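Local atomic coordinates of extracellular sialidase/neuraminidase, putative (Aspergillus fumigatus, PDB entry 2XZI), a protein that acts as a KDNase, a sialidase-family glycosidase of six-bladed beta-propeller fold that probably releases terminal KDN from glycoconjugates. Residues P105-D110 against I115-S120; L52-G57 against N163-P168; R306-Y311 against K317-R322; L281-D286 against R290-N295. One frame throughout, in Å; residues are numbered along the deposited sequence.

Contact 1 (P105-D110 against I115-S120); sequences PTPVVD and IYLFLS
Thr106 with Phe118 and Val108 with Tyr116 are the hydrogen-bonded pairs of strands 105-109 and 115-120, which run antiparallel at 162° with their axes 4.5 Å apart. They form a beta hairpin, the first two strands of a four-stranded antiparallel sheet of the kind that makes a blade in the sialidase beta-propeller. Pro107 and Leu117 make a non-hydrogen-bonded pair between these two, and the proline CA sits only 3.1 Å from Tyr116 O in a CA-H...O contact. Leu117 carries its CG anti to the backbone N (chi1 176°), which brings CD1 back across the hairpin to 3.9 Å from Pro107 CB and 4.0 Å from Pro105 CB. On the same face Val109 CG2 lies alongside Ile115 CG1, and strand 37-45 packs on the prolines through Ala42 and Val44. The other face bears Thr106, Val108, Tyr116 and Phe118. Here Val108 CG1 rests beside Tyr116 CB at 3.9 Å, and Trp218 meets both aromatic rings edge-to-face. Asp110 continues past the strand alongside the tyrosine, its carboxylate turned 47° from the ring; OD1 forms a salt bridge with Arg216, while OD2 accepts from Gly214 N. That same OD2 also lies in the plane of the tyrosine ring, at its edge, 3.5 Å from Tyr116 CE2.

Contact 2 (L52-G57 against N163-P168); sequences LAFAEG and NTWSKP
Phe54 and Trp165 meet from opposite directions, the far end of the phenylalanine reaching the benzo part of the indole. The closest pair is Phe54 CE2 and Trp165 CZ2 at 3.6 Å, and Phe54 CZ is 3.7 Å from Trp165 CH2. CZ2 lies in the plane of the phenyl ring, at its edge; the planes are inclined at 75°, with 5.6 Å between the centroids of the phenyl and the six-membered indole ring. Leu52 adds a looser touch, its CD1 standing 4.3 Å from Trp165 CZ2 at the edge of the indole. No hydrogen bond crosses between the segments, so the contact is purely apolar.

Trp165 is the tryptophan of a sialidase Asp box, Ser-x-Asp-x-Gly-x-Thr-Trp, which starts at Ser158. Within the box, NE1 makes a weak hydrogen bond to Gly162 O, Thr164 OG1 bonds Asp160 OD2, and Thr164 O accepts from Ser158 OG. Further out, Tyr72 meets the indole edge-to-face. The contact brings strand 51-58 of one blade, flanked by strands 37-45 and 68-74, against the Asp-box loop between strands 152-158 and 169-170 of the next, with Ile115 touching Leu52 and Trp165, and Leu117 touching Phe54 and Trp165.

Contact 3 (R306-Y311 against K317-R322); sequences RVRISY and KFNYGR
Val307 and Arg322 exchange backbone hydrogen bonds as an antiparallel pair, but beyond them the chain 317-321 departs from strand form and is held to strand 306-310 largely by side chains. Asn319 N still makes an ordinary backbone bond to Ile309 O, while Asn319 OD1 stands in for a backbone carbonyl, accepting from Ile309 N at 2.9 Å in a nearly straight bond (178°), the donor above the amide carbonyl plane. Ser310 OG donates to Lys317 O at 2.6 Å and also bonds Asp312 N, while Asp312 OD2 holds Lys317 N; with Ser310 CB over the centre of the Phe318 ring in a CH-pi contact, this resembles a degenerate Asp box. At the other end Arg306, bent at chi2 and chi3, lays its guanidinium flat on Tyr320, planes 7° apart and Arg306 CZ 3.7 Å from the centroid of the Tyr320 ring, a stacked cation-pi pair. Arg306 NH1 also donates to Tyr320 O at 2.9 Å, and extended Arg308 delivers NH1 to Asn319 O. Strand 305-310 pairs on its other side with strand 290-294; helix 377-381 packs on Val307 and Ile309, and Arg322, salt-bridged to Asp326 through NE, makes a cation-pi contact with Trp379 and bonds its O through NH1.

Contact 4 (L281-D286 against R290-N295); sequences LRYNSD and RTIFLN
Arg290 faces both Tyr283 and Asn284 across the hairpin, a classic beta bulge: Tyr283 N donates to Arg290 O at 3.0 Å, whereas Arg290 N donates to Asn284 O at 3.2 Å. Tyr283 adopts a near-helical backbone, which shifts the register by one residue. Asn284 has CG between its backbone N and carbonyl carbon (chi1 71°), which turns the amide toward Arg290, OD1 coming to the edge of the guanidinium. OD1 accepts from Arg290 NH1 at 2.9 Å, the donor well above the amide carbonyl plane and the N-H pointing to the oxygen at 136°, so this bond is bent; ND2 is engaged by Pro288 O. Arg290 runs extended from CG to NE alongside Tyr283, whose ring plane is 85° from the guanidinium, and its NH2 forms a salt bridge with Asp3. Its charged end is therefore shared between the hairpin and the N-terminal part of the chain. Before the bulge along strand 281-284, Leu281 and Ile292 exchange backbone bonds, and Ile292 CG1 touches Tyr283 CB at 3.9 Å. The hairpin joins the first two strands of its sheet, with strand 305-310 next to strand 290-294; Leu377 of helix 377-381 packs on Tyr283, Arg290 and Ile292, and strand 334-343 of the neighbouring sheet meets Leu281 and Ile292.

Along the chain, contact 1 is nested inside the loop closed by contact 2, followed by contact 4 and then contact 3. Two pairs emerge, each with centres 9 Å apart. Contacts 1 and 2 touch where Phe54 packs on Pro105 and Pro107, and Trp165 on Ile115 and Leu117, joining two successive sheets. Contacts 3 and 4 share one sheet: strands 290-294 and 305-310 are neighbours, linked by probable hydrogen bonds from Arg308 N to Phe293 O and Ser310 N to Thr291 O. Contacts 1 and 3 lie on opposite sides of the chain's centre, their own centres 26 Å apart. This distribution is consistent with separate blades of a sialidase propeller, around whose axis the KDN-binding pocket is built.

Contact 1 (P105-D110 against I115-S120)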
loop_
_atom_site.group_PDB
_atom_site.type_symbol
_atom_site.label_atom_id
_atom_site.label_comp_id
_atom_site.label_asym_id
_atom_site.label_seq_id
_atom_site.Cartn_x
_atom_site.Cartn_y
_atom_site.Cartn_z
ATOM N N PRO A 105 -1.528 -3.197 5.634
ATOM C CA PRO A 105 -0.725 -2.117 6.212
ATOM C C PRO A 105 -1.004 -0.761 5.563
ATOM O O PRO A 105 -0.968 -0.633 4.334
ATOM C CB PRO A 105 0.722 -2.563 5.922
ATOM C CG PRO A 105 0.587 -3.459 4.739
ATOM C CD PRO A 105 -0.678 -4.201 4.968
ATOM N N THR A 106 -1.301 0.240 6.397
ATOM C CA THR A 106 -1.577 1.601 5.925
ATOM C C THR A 106 -0.857 2.599 6.844
ATOM O O THR A 106 -1.442 3.122 7.795
ATOM C CB THR A 106 -3.093 1.875 5.843
ATOM O OG1 THR A 106 -3.726 0.787 5.170
ATOM C CG2 THR A 106 -3.384 3.156 5.071
ATOM N N PRO A 107 0.422 2.861 6.550
ATOM C CA PRO A 107 1.260 3.739 7.374
ATOM C C PRO A 107 1.105 5.208 7.020
ATOM O O PRO A 107 0.784 5.549 5.876
ATOM C CB PRO A 107 2.679 3.249 7.064
ATOM C CG PRO A 107 2.583 2.784 5.634
ATOM C CD PRO A 107 1.226 2.120 5.554
ATOM N N VAL A 108 1.363 6.090 7.990
ATOM C CA VAL A 108 1.522 7.511 7.742
ATOM C C VAL A 108 2.559 8.060 8.727
ATOM O O VAL A 108 2.500 7.766 9.917
ATOM C CB VAL A 108 0.167 8.282 7.824
ATOM C CG1 VAL A 108 -0.513 8.104 9.189
ATOM C CG2 VAL A 108 0.342 9.768 7.425
ATOM N N VAL A 109 3.467 8.869 8.207
ATOM C CA VAL A 109 4.495 9.485 9.022
ATOM C C VAL A 109 3.990 10.850 9.491
ATOM O O VAL A 109 3.624 11.701 8.686
ATOM C CB VAL A 109 5.823 9.638 8.253
ATOM C CG1 VAL A 109 6.871 10.338 9.148
ATOM C CG2 VAL A 109 6.344 8.277 7.750
ATOM N N ASP A 110 3.963 11.038 10.811
ATOM C CA ASP A 110 3.535 12.320 11.388
ATOM C C ASP A 110 4.707 13.292 11.548
ATOM O O ASP A 110 5.862 12.891 11.392
ATOM C CB ASP A 110 2.788 12.112 12.707
ATOM C CG ASP A 110 1.666 13.124 12.920
ATOM O OD1 ASP A 110 1.686 14.214 12.291
ATOM O OD2 ASP A 110 0.762 12.819 13.724
ATOM N N ILE A 115 5.614 7.168 13.502
ATOM C CA ILE A 115 5.036 6.460 12.369
ATOM C C ILE A 115 3.820 5.670 12.841
ATOM O O ILE A 115 3.936 4.734 13.625
ATOM C CB ILE A 115 6.028 5.532 11.639
ATOM C CG1 ILE A 115 7.310 6.285 11.244
ATOM C CG2 ILE A 115 5.335 4.941 10.402
ATOM C CD1 ILE A 115 8.469 6.071 12.236
ATOM N N TYR A 116 2.650 6.078 12.367
ATOM C CA TYR A 116 1.432 5.380 12.633
ATOM C C TYR A 116 1.238 4.288 11.598
ATOM O O TYR A 116 1.503 4.492 10.418
ATOM C CB TYR A 116 0.265 6.347 12.553
ATOM C CG TYR A 116 0.057 7.282 13.724
ATOM C CD1 TYR A 116 -0.307 6.785 14.978
ATOM C CD2 TYR A 116 0.143 8.657 13.544
ATOM C CE1 TYR A 116 -0.550 7.659 16.043
ATOM C CE2 TYR A 116 -0.097 9.526 14.595
ATOM C CZ TYR A 116 -0.440 9.007 15.829
ATOM O OH TYR A 116 -0.720 9.864 16.881
ATOM N N LEU A 117 0.772 3.123 12.045
ATOM C CA LEU A 117 0.440 2.042 11.130
ATOM C C LEU A 117 -0.959 1.513 11.459
ATOM O O LEU A 117 -1.178 0.858 12.484
ATOM C CB LEU A 117 1.508 0.938 11.156
ATOM C CG LEU A 117 1.248 -0.302 10.303
ATOM C CD1 LEU A 117 1.478 0.001 8.855
ATOM C CD2 LEU A 117 2.203 -1.383 10.744
ATOM N N PHE A 118 -1.907 1.836 10.590
ATOM C CA PHE A 118 -3.229 1.228 10.676
ATOM C C PHE A 118 -3.220 -0.140 10.007
ATOM O O PHE A 118 -2.522 -0.344 9.024
ATOM C CB PHE A 118 -4.278 2.129 10.012
ATOM C CG PHE A 118 -4.600 3.380 10.794
ATOM C CD1 PHE A 118 -3.849 4.555 10.627
ATOM C CD2 PHE A 118 -5.657 3.377 11.716
ATOM C CE1 PHE A 118 -4.147 5.711 11.383
ATOM C CE2 PHE A 118 -5.955 4.532 12.470
ATOM C CZ PHE A 118 -5.195 5.693 12.286
ATOM N N LEU A 119 -3.996 -1.070 10.562
ATOM C CA LEU A 119 -4.018 -2.458 10.096
ATOM C C LEU A 119 -5.426 -3.002 10.218
ATOM O O LEU A 119 -6.183 -2.526 11.058
ATOM C CB LEU A 119 -3.138 -3.361 10.981
ATOM C CG LEU A 119 -1.675 -3.031 11.177
ATOM C CD1 LEU A 119 -1.070 -3.856 12.315
ATOM C CD2 LEU A 119 -0.929 -3.293 9.892
ATOM N N SER A 120 -5.746 -4.007 9.409
ATOM C CA SER A 120 -6.959 -4.795 9.553
ATOM C C SER A 120 -6.613 -6.153 10.178
ATOM O O SER A 120 -5.482 -6.652 10.034
ATOM C CB SER A 120 -7.603 -5.005 8.178
ATOM O OG SER A 120 -8.021 -3.772 7.590
#

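Contact 2 (L52-G57 against N163-P168)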
loop_
_atom_site.group_PDB
_atom_site.type_symbol
_atom_site.label_atom_id
_atom_site.label_comp_id
_atom_site.label_asym_id
_atom_site.label_seq_id
_atom_site.Cartn_x
_atom_site.Cartn_y
_atom_site.Cartn_z
ATOM N N LEU A 52 10.821 2.631 5.430
ATOM C CA LEU A 52 10.141 1.501 6.067
ATOM C C LEU A 52 9.228 0.836 5.054
ATOM O O LEU A 52 8.344 1.487 4.500
ATOM C CB LEU A 52 9.307 1.975 7.252
ATOM C CG LEU A 52 9.993 2.850 8.294
ATOM C CD1 LEU A 52 9.021 3.235 9.417
ATOM C CD2 LEU A 52 11.211 2.151 8.875
ATOM N N ALA A 53 9.474 -0.452 4.796
ATOM C CA ALA A 53 8.660 -1.251 3.880
ATOM C C ALA A 53 7.909 -2.331 4.648
ATOM O O ALA A 53 8.526 -3.123 5.376
ATOM C CB ALA A 53 9.564 -1.872 2.819
ATOM N N PHE A 54 6.591 -2.373 4.473
ATOM C CA PHE A 54 5.707 -3.302 5.158
ATOM C C PHE A 54 5.064 -4.250 4.173
ATOM O O PHE A 54 4.905 -3.925 2.989
ATOM C CB PHE A 54 4.585 -2.556 5.869
ATOM C CG PHE A 54 5.055 -1.493 6.810
ATOM C CD1 PHE A 54 5.256 -0.190 6.362
ATOM C CD2 PHE A 54 5.263 -1.772 8.146
ATOM C CE1 PHE A 54 5.699 0.812 7.245
ATOM C CE2 PHE A 54 5.708 -0.768 9.029
ATOM C CZ PHE A 54 5.901 0.518 8.575
ATOM N N ALA A 55 4.690 -5.426 4.662
ATOM C CA ALA A 55 3.948 -6.377 3.847
ATOM C C ALA A 55 3.202 -7.360 4.743
ATOM O O ALA A 55 3.477 -7.466 5.960
ATOM C CB ALA A 55 4.899 -7.132 2.926
ATOM N N GLU A 56 2.256 -8.070 4.134
ATOM C CA GLU A 56 1.676 -9.243 4.739
ATOM C C GLU A 56 2.544 -10.451 4.460
ATOM O O GLU A 56 2.803 -10.802 3.305
ATOM C CB GLU A 56 0.283 -9.480 4.157
ATOM C CG GLU A 56 -0.767 -8.526 4.689
ATOM C CD GLU A 56 -2.141 -8.794 4.120
ATOM O OE1 GLU A 56 -2.429 -9.954 3.727
ATOM O OE2 GLU A 56 -2.948 -7.842 4.089
ATOM N N GLY A 57 3.009 -11.076 5.537
ATOM C CA GLY A 57 3.745 -12.340 5.455
ATOM C C GLY A 57 2.696 -13.433 5.538
ATOM O O GLY A 57 2.131 -13.723 6.596
ATOM N N ASN A 163 12.110 1.140 14.512
ATOM C CA ASN A 163 12.858 0.058 15.167
ATOM C C ASN A 163 11.969 -0.872 16.010
ATOM O O ASN A 163 12.128 -2.102 15.998
ATOM C CB ASN A 163 14.006 0.623 16.005
ATOM C CG ASN A 163 15.003 -0.440 16.404
ATOM O OD1 ASN A 163 15.375 -1.283 15.594
ATOM N ND2 ASN A 163 15.445 -0.403 17.662
ATOM N N THR A 164 11.019 -0.278 16.727
ATOM C CA THR A 164 10.063 -1.049 17.499
ATOM C C THR A 164 8.669 -0.452 17.361
ATOM O O THR A 164 8.505 0.729 17.024
ATOM C CB THR A 164 10.422 -1.107 18.998
ATOM O OG1 THR A 164 10.342 0.208 19.542
ATOM C CG2 THR A 164 11.833 -1.680 19.234
ATOM N N TRP A 165 7.691 -1.299 17.647
ATOM C CA TRP A 165 6.269 -1.018 17.458
ATOM C C TRP A 165 5.477 -1.343 18.715
ATOM O O TRP A 165 5.729 -2.346 19.377
ATOM C CB TRP A 165 5.744 -1.871 16.285
ATOM C CG TRP A 165 6.391 -1.447 15.025
ATOM C CD1 TRP A 165 7.559 -1.942 14.487
ATOM C CD2 TRP A 165 5.984 -0.373 14.182
ATOM N NE1 TRP A 165 7.876 -1.256 13.345
ATOM C CE2 TRP A 165 6.926 -0.285 13.133
ATOM C CE3 TRP A 165 4.904 0.521 14.200
ATOM C CZ2 TRP A 165 6.832 0.681 12.109
ATOM C CZ3 TRP A 165 4.800 1.478 13.186
ATOM C CH2 TRP A 165 5.767 1.549 12.155
ATOM N N SER A 166 4.505 -0.496 19.029
ATOM C CA SER A 166 3.626 -0.746 20.155
ATOM C C SER A 166 2.695 -1.942 19.884
ATOM O O SER A 166 2.415 -2.278 18.730
ATOM C CB SER A 166 2.830 0.512 20.454
ATOM O OG SER A 166 1.992 0.840 19.362
ATOM N N LYS A 167 2.223 -2.594 20.942
ATOM C CA LYS A 167 1.199 -3.626 20.771
ATOM C C LYS A 167 -0.016 -2.963 20.118
ATOM O O LYS A 167 -0.486 -1.937 20.611
ATOM C CB LYS A 167 0.781 -4.237 22.106
ATOM C CG LYS A 167 -0.249 -5.347 21.940
ATOM C CD LYS A 167 -0.332 -6.224 23.183
ATOM C CE LYS A 167 -1.741 -6.748 23.381
ATOM N NZ LYS A 167 -2.628 -5.714 23.974
ATOM N N PRO A 168 -0.501 -3.532 18.998
ATOM C CA PRO A 168 -1.611 -2.850 18.322
ATOM C C PRO A 168 -2.842 -2.682 19.205
ATOM O O PRO A 168 -3.205 -3.608 19.940
ATOM C CB PRO A 168 -1.911 -3.763 17.134
ATOM C CG PRO A 168 -0.608 -4.482 16.870
ATOM C CD PRO A 168 -0.050 -4.724 18.251
#

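Contact 3 (R306-Y311 against K317-R322)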
loop_
_atom_site.group_PDB
_atom_site.type_symbol
_atom_site.label_atom_id
_atom_site.label_comp_id
_atom_site.label_asym_id
_atom_site.label_seq_id
_atom_site.Cartn_x
_atom_site.Cartn_y
_atom_site.Cartn_z
ATOM N N ARG A 306 1.990 0.532 -14.617
ATOM C CA ARG A 306 2.303 1.783 -15.283
ATOM C C ARG A 306 2.341 2.887 -14.255
ATOM O O ARG A 306 1.357 3.084 -13.537
ATOM C CB ARG A 306 1.188 2.099 -16.269
ATOM C CG ARG A 306 1.425 3.336 -17.141
ATOM C CD ARG A 306 1.950 2.947 -18.525
ATOM N NE ARG A 306 0.954 2.195 -19.291
ATOM C CZ ARG A 306 -0.108 2.733 -19.897
ATOM N NH1 ARG A 306 -0.338 4.047 -19.852
ATOM N NH2 ARG A 306 -0.957 1.940 -20.543
ATOM N N VAL A 307 3.457 3.604 -14.200
ATOM C CA VAL A 307 3.569 4.778 -13.330
ATOM C C VAL A 307 3.336 6.030 -14.176
ATOM O O VAL A 307 3.842 6.106 -15.297
ATOM C CB VAL A 307 4.928 4.801 -12.569
ATOM C CG1 VAL A 307 6.131 4.994 -13.521
ATOM C CG2 VAL A 307 4.893 5.862 -11.478
ATOM N N ARG A 308 2.573 6.989 -13.646
ATOM C CA ARG A 308 2.149 8.170 -14.391
ATOM C C ARG A 308 2.295 9.450 -13.593
ATOM O O ARG A 308 2.303 9.418 -12.348
ATOM C CB ARG A 308 0.665 8.056 -14.725
ATOM C CG ARG A 308 0.260 6.806 -15.504
ATOM C CD ARG A 308 -1.240 6.839 -15.585
ATOM N NE ARG A 308 -1.881 5.640 -16.104
ATOM C CZ ARG A 308 -2.390 5.537 -17.326
ATOM N NH1 ARG A 308 -2.266 6.546 -18.195
ATOM N NH2 ARG A 308 -3.031 4.427 -17.672
ATOM N N ILE A 309 2.327 10.575 -14.317
ATOM C CA ILE A 309 2.392 11.919 -13.726
ATOM C C ILE A 309 1.191 12.755 -14.166
ATOM O O ILE A 309 0.806 12.739 -15.348
ATOM C CB ILE A 309 3.694 12.662 -14.103
ATOM C CG1 ILE A 309 4.948 11.892 -13.632
ATOM C CG2 ILE A 309 3.697 14.101 -13.574
ATOM C CD1 ILE A 309 6.250 12.239 -14.401
ATOM N N SER A 310 0.590 13.475 -13.218
ATOM C CA SER A 310 -0.358 14.533 -13.589
ATOM C C SER A 310 0.199 15.869 -13.154
ATOM O O SER A 310 0.701 15.989 -12.034
ATOM C CB SER A 310 -1.721 14.334 -12.933
ATOM O OG SER A 310 -2.598 15.412 -13.296
ATOM N N TYR A 311 0.049 16.874 -14.016
ATOM C CA TYR A 311 0.408 18.254 -13.714
ATOM C C TYR A 311 -0.823 19.091 -13.365
ATOM O O TYR A 311 -0.700 20.285 -13.072
ATOM C CB TYR A 311 1.122 18.875 -14.916
ATOM C CG TYR A 311 2.382 18.150 -15.287
ATOM C CD1 TYR A 311 3.552 18.363 -14.572
ATOM C CD2 TYR A 311 2.398 17.232 -16.340
ATOM C CE1 TYR A 311 4.732 17.696 -14.905
ATOM C CE2 TYR A 311 3.570 16.563 -16.687
ATOM C CZ TYR A 311 4.720 16.792 -15.963
ATOM O OH TYR A 311 5.870 16.129 -16.316
ATOM N N LYS A 317 -6.170 14.705 -15.280
ATOM C CA LYS A 317 -5.590 13.824 -16.291
ATOM C C LYS A 317 -4.154 13.479 -15.951
ATOM O O LYS A 317 -3.350 14.354 -15.606
ATOM C CB LYS A 317 -5.642 14.461 -17.691
ATOM C CG LYS A 317 -5.386 13.458 -18.813
ATOM C CD LYS A 317 -5.300 14.109 -20.186
ATOM C CE LYS A 317 -5.310 13.058 -21.287
ATOM N NZ LYS A 317 -4.262 12.004 -21.088
ATOM N N PHE A 318 -3.847 12.194 -16.078
ATOM C CA PHE A 318 -2.476 11.700 -16.008
ATOM C C PHE A 318 -1.939 11.413 -17.408
ATOM O O PHE A 318 -2.707 11.070 -18.324
ATOM C CB PHE A 318 -2.407 10.427 -15.151
ATOM C CG PHE A 318 -2.571 10.679 -13.682
ATOM C CD1 PHE A 318 -3.829 10.888 -13.130
ATOM C CD2 PHE A 318 -1.457 10.742 -12.853
ATOM C CE1 PHE A 318 -3.986 11.145 -11.771
ATOM C CE2 PHE A 318 -1.605 11.015 -11.492
ATOM C CZ PHE A 318 -2.868 11.221 -10.950
ATOM N N ASN A 319 -0.632 11.556 -17.580
ATOM C CA ASN A 319 0.006 11.229 -18.853
ATOM C C ASN A 319 0.031 9.709 -19.048
ATOM O O ASN A 319 -0.431 8.951 -18.190
ATOM C CB ASN A 319 1.402 11.869 -18.993
ATOM C CG ASN A 319 2.445 11.368 -17.956
ATOM O OD1 ASN A 319 2.230 10.413 -17.201
ATOM N ND2 ASN A 319 3.611 12.017 -17.959
ATOM N N TYR A 320 0.551 9.262 -20.184
ATOM C CA TYR A 320 0.694 7.837 -20.419
ATOM C C TYR A 320 1.625 7.226 -19.369
ATOM O O TYR A 320 1.342 6.140 -18.831
ATOM C CB TYR A 320 1.226 7.583 -21.837
ATOM C CG TYR A 320 1.397 6.119 -22.172
ATOM C CD1 TYR A 320 2.490 5.394 -21.687
ATOM C CD2 TYR A 320 0.459 5.451 -22.959
ATOM C CE1 TYR A 320 2.654 4.049 -21.968
ATOM C CE2 TYR A 320 0.625 4.083 -23.259
ATOM C CZ TYR A 320 1.727 3.400 -22.753
ATOM O OH TYR A 320 1.924 2.061 -23.018
ATOM N N GLY A 321 2.737 7.907 -19.115
ATOM C CA GLY A 321 3.698 7.467 -18.119
ATOM C C GLY A 321 4.656 6.460 -18.706
ATOM O O GLY A 321 5.051 6.569 -19.873
ATOM N N ARG A 322 5.039 5.485 -17.894
ATOM C CA ARG A 322 5.966 4.458 -18.334
ATOM C C ARG A 322 5.600 3.092 -17.751
ATOM O O ARG A 322 5.256 2.970 -16.578
ATOM C CB ARG A 322 7.407 4.833 -17.986
ATOM C CG ARG A 322 8.432 3.958 -18.693
ATOM C CD ARG A 322 9.823 4.542 -18.675
ATOM N NE ARG A 322 10.660 3.825 -19.636
ATOM C CZ ARG A 322 11.889 4.183 -19.988
ATOM N NH1 ARG A 322 12.459 5.268 -19.479
ATOM N NH2 ARG A 322 12.533 3.458 -20.901
HETATM O O HOH W 1 -1.450 16.310 -16.528
#

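Contact 4 (L281-D286 against R290-N295)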
loop_
_atom_site.group_PDB
_atom_site.type_symbol
_atom_site.label_atom_id
_atom_site.label_comp_id
_atom_site.label_asym_id
_atom_site.label_seq_id
_atom_site.Cartn_x
_atom_site.Cartn_y
_atom_site.Cartn_z
ATOM N N LEU A 281 0.677 9.455 -5.052
ATOM C CA LEU A 281 1.724 10.144 -4.303
ATOM C C LEU A 281 1.799 11.613 -4.695
ATOM O O LEU A 281 1.884 11.931 -5.873
ATOM C CB LEU A 281 3.079 9.478 -4.563
ATOM C CG LEU A 281 4.283 10.080 -3.843
ATOM C CD1 LEU A 281 4.174 9.794 -2.337
ATOM C CD2 LEU A 281 5.600 9.513 -4.367
ATOM N N ARG A 282 1.772 12.493 -3.700
ATOM C CA ARG A 282 2.074 13.899 -3.928
ATOM C C ARG A 282 3.589 14.040 -4.019
ATOM O O ARG A 282 4.324 13.744 -3.062
ATOM C CB ARG A 282 1.530 14.710 -2.760
ATOM C CG ARG A 282 1.819 16.201 -2.803
ATOM C CD ARG A 282 1.162 16.825 -1.581
ATOM N NE ARG A 282 1.434 18.253 -1.443
ATOM C CZ ARG A 282 0.579 19.225 -1.756
ATOM N NH1 ARG A 282 -0.632 18.948 -2.251
ATOM N NH2 ARG A 282 0.949 20.487 -1.577
ATOM N N TYR A 283 4.066 14.483 -5.167
ATOM C CA TYR A 283 5.505 14.581 -5.371
ATOM C C TYR A 283 6.096 15.941 -4.967
ATOM O O TYR A 283 7.127 15.992 -4.280
ATOM C CB TYR A 283 5.890 14.217 -6.813
ATOM C CG TYR A 283 7.375 14.013 -6.949
ATOM C CD1 TYR A 283 7.954 12.774 -6.663
ATOM C CD2 TYR A 283 8.211 15.074 -7.306
ATOM C CE1 TYR A 283 9.333 12.593 -6.761
ATOM C CE2 TYR A 283 9.589 14.904 -7.396
ATOM C CZ TYR A 283 10.136 13.660 -7.132
ATOM O OH TYR A 283 11.496 13.486 -7.227
ATOM N N ASN A 284 5.477 17.024 -5.429
ATOM C CA ASN A 284 6.001 18.385 -5.212
ATOM C C ASN A 284 4.930 19.412 -5.529
ATOM O O ASN A 284 3.995 19.124 -6.275
ATOM C CB ASN A 284 7.219 18.644 -6.098
ATOM C CG ASN A 284 6.854 18.773 -7.558
ATOM O OD1 ASN A 284 6.470 17.804 -8.200
ATOM N ND2 ASN A 284 6.982 19.976 -8.096
ATOM N N SER A 285 5.104 20.622 -4.989
ATOM C CA SER A 285 4.086 21.666 -5.057
ATOM C C SER A 285 4.477 22.905 -5.884
ATOM O O SER A 285 3.610 23.618 -6.396
ATOM C CB SER A 285 3.664 22.089 -3.639
ATOM O OG SER A 285 4.792 22.379 -2.835
ATOM N N ASP A 286 5.773 23.165 -6.004
ATOM C CA ASP A 286 6.242 24.305 -6.791
ATOM C C ASP A 286 6.240 23.906 -8.267
ATOM O O ASP A 286 6.232 22.716 -8.580
ATOM C CB ASP A 286 7.641 24.722 -6.330
ATOM C CG ASP A 286 8.020 26.124 -6.774
ATOM O OD1 ASP A 286 7.120 26.961 -7.012
ATOM O OD2 ASP A 286 9.238 26.399 -6.870
ATOM N N ARG A 290 3.392 18.129 -9.261
ATOM C CA ARG A 290 3.184 16.779 -9.795
ATOM C C ARG A 290 2.528 15.839 -8.790
ATOM O O ARG A 290 2.906 15.815 -7.611
ATOM C CB ARG A 290 4.526 16.177 -10.243
ATOM C CG ARG A 290 5.311 17.014 -11.294
ATOM C CD ARG A 290 6.593 16.297 -11.696
ATOM N NE ARG A 290 7.670 17.125 -12.261
ATOM C CZ ARG A 290 8.558 17.816 -11.542
ATOM N NH1 ARG A 290 8.494 17.864 -10.214
ATOM N NH2 ARG A 290 9.524 18.470 -12.164
ATOM N N THR A 291 1.569 15.051 -9.282
ATOM C CA THR A 291 1.002 13.919 -8.582
ATOM C C THR A 291 1.397 12.706 -9.395
ATOM O O THR A 291 1.353 12.733 -10.639
ATOM C CB THR A 291 -0.535 13.997 -8.512
ATOM O OG1 THR A 291 -0.942 15.235 -7.919
ATOM C CG2 THR A 291 -1.112 12.873 -7.678
ATOM N N ILE A 292 1.810 11.649 -8.694
ATOM C CA ILE A 292 2.209 10.374 -9.286
ATOM C C ILE A 292 1.129 9.317 -9.001
ATOM O O ILE A 292 0.559 9.269 -7.909
ATOM C CB ILE A 292 3.571 9.870 -8.700
ATOM C CG1 ILE A 292 4.608 10.999 -8.497
ATOM C CG2 ILE A 292 4.104 8.707 -9.546
ATOM C CD1 ILE A 292 5.025 11.770 -9.776
ATOM N N PHE A 293 0.843 8.481 -10.000
ATOM C CA PHE A 293 -0.114 7.382 -9.849
ATOM C C PHE A 293 0.485 6.084 -10.387
ATOM O O PHE A 293 1.216 6.101 -11.383
ATOM C CB PHE A 293 -1.429 7.695 -10.568
ATOM C CG PHE A 293 -2.468 6.632 -10.386
ATOM C CD1 PHE A 293 -3.124 6.480 -9.166
ATOM C CD2 PHE A 293 -2.776 5.753 -11.425
ATOM C CE1 PHE A 293 -4.075 5.489 -8.975
ATOM C CE2 PHE A 293 -3.734 4.747 -11.242
ATOM C CZ PHE A 293 -4.387 4.616 -10.006
ATOM N N LEU A 294 0.175 4.966 -9.727
ATOM C CA LEU A 294 0.661 3.652 -10.137
ATOM C C LEU A 294 -0.433 2.611 -9.969
ATOM O O LEU A 294 -1.046 2.501 -8.906
ATOM C CB LEU A 294 1.852 3.258 -9.262
ATOM C CG LEU A 294 2.499 1.888 -9.469
ATOM C CD1 LEU A 294 2.976 1.617 -10.888
ATOM C CD2 LEU A 294 3.676 1.800 -8.490
ATOM N N ASN A 295 -0.682 1.847 -11.032
ATOM C CA ASN A 295 -1.608 0.712 -10.976
ATOM C C ASN A 295 -1.333 -0.173 -12.181
ATOM O O ASN A 295 -0.392 0.082 -12.948
ATOM C CB ASN A 295 -3.094 1.162 -10.912
ATOM C CG ASN A 295 -3.728 1.388 -12.296
ATOM O OD1 ASN A 295 -3.093 1.919 -13.210
ATOM N ND2 ASN A 295 -4.995 0.980 -12.435
#